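Local atomic coordinates of sarcoplasmic calcium-binding protein (Branchiostoma lanceolatum, PDB entry 2SAS), a protein that binds calcium ions through EF-hand loops and seems to be more abundant in fast-contracting muscle, though its role there is not established. Residues 23-28 / 74-79. Sequence-based numbering, arbitrary orientation.
Sequences DGSIQD and DDVVSW. With CA (calcium ion), chain B; CA (calcium ion), chain C.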
ATOM      1  N   ASP A  23      -7.083 -12.257  -4.533  1.00 21.56           N
ATOM      2  CA  ASP A  23      -7.891 -13.227  -3.751  1.00 20.63           C
ATOM      3  C   ASP A  23      -7.097 -13.973  -2.717  1.00 21.97           C
ATOM      4  O   ASP A  23      -7.608 -14.910  -2.064  1.00 22.96           O
ATOM      5  CB  ASP A  23      -8.682 -14.093  -4.738  1.00 19.78           C
ATOM      6  CG  ASP A  23      -7.755 -14.918  -5.601  1.00 22.42           C
ATOM      7  OD1 ASP A  23      -6.514 -14.658  -5.505  1.00 23.32           O
ATOM      8  OD2 ASP A  23      -8.212 -15.825  -6.318  1.00 24.38           O
ATOM      9  N   GLY A  24      -5.832 -13.607  -2.464  1.00 22.14           N
ATOM     10  CA  GLY A  24      -4.997 -14.217  -1.462  1.00 21.37           C
ATOM     11  C   GLY A  24      -4.308 -15.478  -1.928  1.00 22.09           C
ATOM     12  O   GLY A  24      -3.750 -16.215  -1.082  1.00 22.23           O
ATOM     13  N   SER A  25      -4.397 -15.719  -3.227  1.00 21.75           N
ATOM     14  CA  SER A  25      -3.811 -16.903  -3.867  1.00 21.15           C
ATOM     15  C   SER A  25      -3.266 -16.449  -5.250  1.00 20.30           C
ATOM     16  O   SER A  25      -3.911 -15.596  -5.844  1.00 18.50           O
ATOM     17  CB  SER A  25      -4.840 -17.930  -4.247  1.00 23.22           C
ATOM     18  OG  SER A  25      -5.265 -18.950  -3.460  1.00 27.26           O
ATOM     19  N   ILE A  26      -2.207 -17.110  -5.623  1.00 20.43           N
ATOM     20  CA  ILE A  26      -1.530 -16.991  -6.888  1.00 21.14           C
ATOM     21  C   ILE A  26      -2.129 -18.199  -7.696  1.00 21.68           C
ATOM     22  O   ILE A  26      -2.120 -19.293  -7.125  1.00 20.58           O
ATOM     23  CB  ILE A  26       0.023 -17.119  -6.942  1.00 19.92           C
ATOM     24  CG1 ILE A  26       0.778 -16.338  -5.846  1.00 20.69           C
ATOM     25  CG2 ILE A  26       0.523 -16.604  -8.331  1.00 19.25           C
ATOM     26  CD1 ILE A  26       0.270 -14.902  -5.608  1.00 18.84           C
ATOM     27  N   GLN A  27      -2.548 -17.945  -8.903  1.00 22.61           N
ATOM     28  CA  GLN A  27      -3.133 -19.009  -9.765  1.00 22.92           C
ATOM     29  C   GLN A  27      -2.959 -18.579 -11.211  1.00 21.59           C
ATOM     30  O   GLN A  27      -2.761 -17.348 -11.273  1.00 23.49           O
ATOM     31  CB  GLN A  27      -4.660 -19.072  -9.512  1.00 24.43           C
ATOM     32  CG  GLN A  27      -4.962 -19.564  -8.099  1.00 24.23           C
ATOM     33  CD  GLN A  27      -6.464 -19.538  -7.906  1.00 24.60           C
ATOM     34  OE1 GLN A  27      -6.979 -18.774  -7.078  1.00 27.38           O
ATOM     35  NE2 GLN A  27      -7.065 -20.398  -8.682  1.00 22.52           N
ATOM     36  N   ASP A  28      -3.042 -19.432 -12.200  1.00 19.60           N
ATOM     37  CA  ASP A  28      -2.917 -19.012 -13.598  1.00 18.70           C
ATOM     38  C   ASP A  28      -3.745 -17.758 -13.873  1.00 17.17           C
ATOM     39  O   ASP A  28      -3.280 -16.872 -14.581  1.00 16.33           O
ATOM     40  CB  ASP A  28      -3.268 -20.104 -14.623  1.00 20.13           C
ATOM     41  CG  ASP A  28      -3.333 -19.648 -16.066  1.00 23.09           C
ATOM     42  OD1 ASP A  28      -2.324 -19.362 -16.746  1.00 24.61           O
ATOM     43  OD2 ASP A  28      -4.481 -19.552 -16.601  1.00 22.93           O
ATOM     44  N   ASP A  74      -2.561 -28.673  -5.896  1.00 25.40           N
ATOM     45  CA  ASP A  74      -3.852 -28.152  -6.300  1.00 25.41           C
ATOM     46  C   ASP A  74      -3.762 -26.911  -7.208  1.00 25.28           C
ATOM     47  O   ASP A  74      -4.716 -26.104  -7.138  1.00 24.43           O
ATOM     48  CB  ASP A  74      -4.724 -27.804  -5.067  1.00 24.80           C
ATOM     49  CG  ASP A  74      -4.229 -26.704  -4.180  1.00 24.49           C
ATOM     50  OD1 ASP A  74      -3.022 -26.372  -4.250  1.00 24.12           O
ATOM     51  OD2 ASP A  74      -4.973 -26.098  -3.365  1.00 24.98           O
ATOM     52  N   ASP A  75      -2.728 -26.673  -7.962  1.00 26.30           N
ATOM     53  CA  ASP A  75      -2.532 -25.534  -8.867  1.00 26.74           C
ATOM     54  C   ASP A  75      -2.827 -24.156  -8.315  1.00 26.10           C
ATOM     55  O   ASP A  75      -3.160 -23.206  -9.083  1.00 27.65           O
ATOM     56  CB  ASP A  75      -3.375 -25.719 -10.170  1.00 29.17           C
ATOM     57  CG  ASP A  75      -2.888 -26.902 -10.968  1.00 31.90           C
ATOM     58  OD1 ASP A  75      -1.676 -27.130 -10.984  1.00 33.74           O
ATOM     59  OD2 ASP A  75      -3.759 -27.613 -11.531  1.00 35.19           O
ATOM     60  N   VAL A  76      -2.785 -24.005  -7.030  1.00 25.42           N
ATOM     61  CA  VAL A  76      -3.011 -22.711  -6.357  1.00 23.73           C
ATOM     62  C   VAL A  76      -1.776 -22.521  -5.461  1.00 23.27           C
ATOM     63  O   VAL A  76      -1.417 -23.523  -4.791  1.00 22.95           O
ATOM     64  CB  VAL A  76      -4.304 -22.718  -5.540  1.00 24.38           C
ATOM     65  CG1 VAL A  76      -4.609 -21.348  -4.931  1.00 23.08           C
ATOM     66  CG2 VAL A  76      -5.508 -23.256  -6.305  1.00 23.06           C
ATOM     67  N   VAL A  77      -1.134 -21.362  -5.506  1.00 21.34           N
ATOM     68  CA  VAL A  77      -0.002 -21.157  -4.580  1.00 19.95           C
ATOM     69  C   VAL A  77      -0.631 -20.267  -3.487  1.00 21.09           C
ATOM     70  O   VAL A  77      -1.148 -19.175  -3.811  1.00 21.84           O
ATOM     71  CB  VAL A  77       1.253 -20.592  -5.205  1.00 18.65           C
ATOM     72  CG1 VAL A  77       2.295 -20.151  -4.166  1.00 18.16           C
ATOM     73  CG2 VAL A  77       1.936 -21.511  -6.218  1.00 17.68           C
ATOM     74  N   SER A  78      -0.649 -20.731  -2.239  1.00 19.30           N
ATOM     75  CA  SER A  78      -1.259 -19.812  -1.231  1.00 19.20           C
ATOM     76  C   SER A  78      -0.130 -18.972  -0.660  1.00 17.78           C
ATOM     77  O   SER A  78       1.054 -19.226  -0.965  1.00 17.82           O
ATOM     78  CB  SER A  78      -1.923 -20.679  -0.142  1.00 19.05           C
ATOM     79  OG  SER A  78      -1.003 -21.713   0.169  1.00 20.08           O
ATOM     80  N   TRP A  79      -0.502 -18.037   0.157  1.00 17.86           N
ATOM     81  CA  TRP A  79       0.408 -17.147   0.893  1.00 18.51           C
ATOM     82  C   TRP A  79       1.398 -17.982   1.711  1.00 18.65           C
ATOM     83  O   TRP A  79       2.610 -17.773   1.629  1.00 19.77           O
ATOM     84  CB  TRP A  79      -0.365 -16.237   1.846  1.00 16.92           C
ATOM     85  CG  TRP A  79       0.547 -15.617   2.869  1.00 19.08           C
ATOM     86  CD1 TRP A  79       0.392 -15.670   4.220  1.00 20.32           C
ATOM     87  CD2 TRP A  79       1.721 -14.836   2.617  1.00 18.92           C
ATOM     88  NE1 TRP A  79       1.388 -14.939   4.830  1.00 21.25           N
ATOM     89  CE2 TRP A  79       2.207 -14.417   3.872  1.00 19.56           C
ATOM     90  CE3 TRP A  79       2.349 -14.396   1.451  1.00 18.81           C
ATOM     91  CZ2 TRP A  79       3.318 -13.581   4.025  1.00 18.47           C
ATOM     92  CZ3 TRP A  79       3.466 -13.561   1.595  1.00 18.42           C
ATOM     93  CH2 TRP A  79       3.945 -13.186   2.843  1.00 18.58           C
TER
HETATM   94 CA    CA B 186      -5.042 -14.529  -7.268  1.00  9.66          CA
HETATM   95 CA    CA C 187      -1.378 -25.232  -3.226  1.00 11.24          CA
HETATM   96  O   HOH W   1      -2.980 -24.482  -1.776  1.00 17.75           O
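Ile26 and Val77 face each other as an antiparallel hydrogen-bonded pair, and the reciprocal bonds between their backbones are short and nearly straight: Ile26 N to Val77 O is 2.9 Å (174° at the hydrogen), and Val77 N to Ile26 O is 2.8 Å. The two side chains leave on the same face of this minimal sheet, where the branch points meet (Ile26 CB to Val77 CB, 4.1 Å). That face is buried: Ile26 continues onto Phe14 and Leu18 of helix 4-18 and Trp62 of helix 48-69, whereas Val77 reaches Ala69.

The Gln27 side chain lies along that of Val76, both projecting in the same direction. Gln27 CG, beside its own backbone N (chi1 -67°), lies 3.7 Å from Val76 CG1, and the extended chain carries the terminal amide on past both valine methyls. With only a methyl group in place of the Gln27 side chain, as in alanine, Val76 would probably lose this aliphatic cover and its methyls would be more open to solvent.

Both segments also bind metal. Asp23 OD1 and Ser25 O (2.1 Å) hold one calcium, and Asp23 OD1 additionally accepts from Ser25 N, closing an Asx turn. Asp74 OD1 (2.2 Å) and Val76 O hold the other; the water on that ion donates to Asp74 OD2. Asp19, Asn21 and Asp30 supply further ligands to the first ion, Asp70, Asn72 and Glu81 to the second. Two calcium loops lying side by side and linked by a short antiparallel bridge are the signature of a paired EF-hand domain.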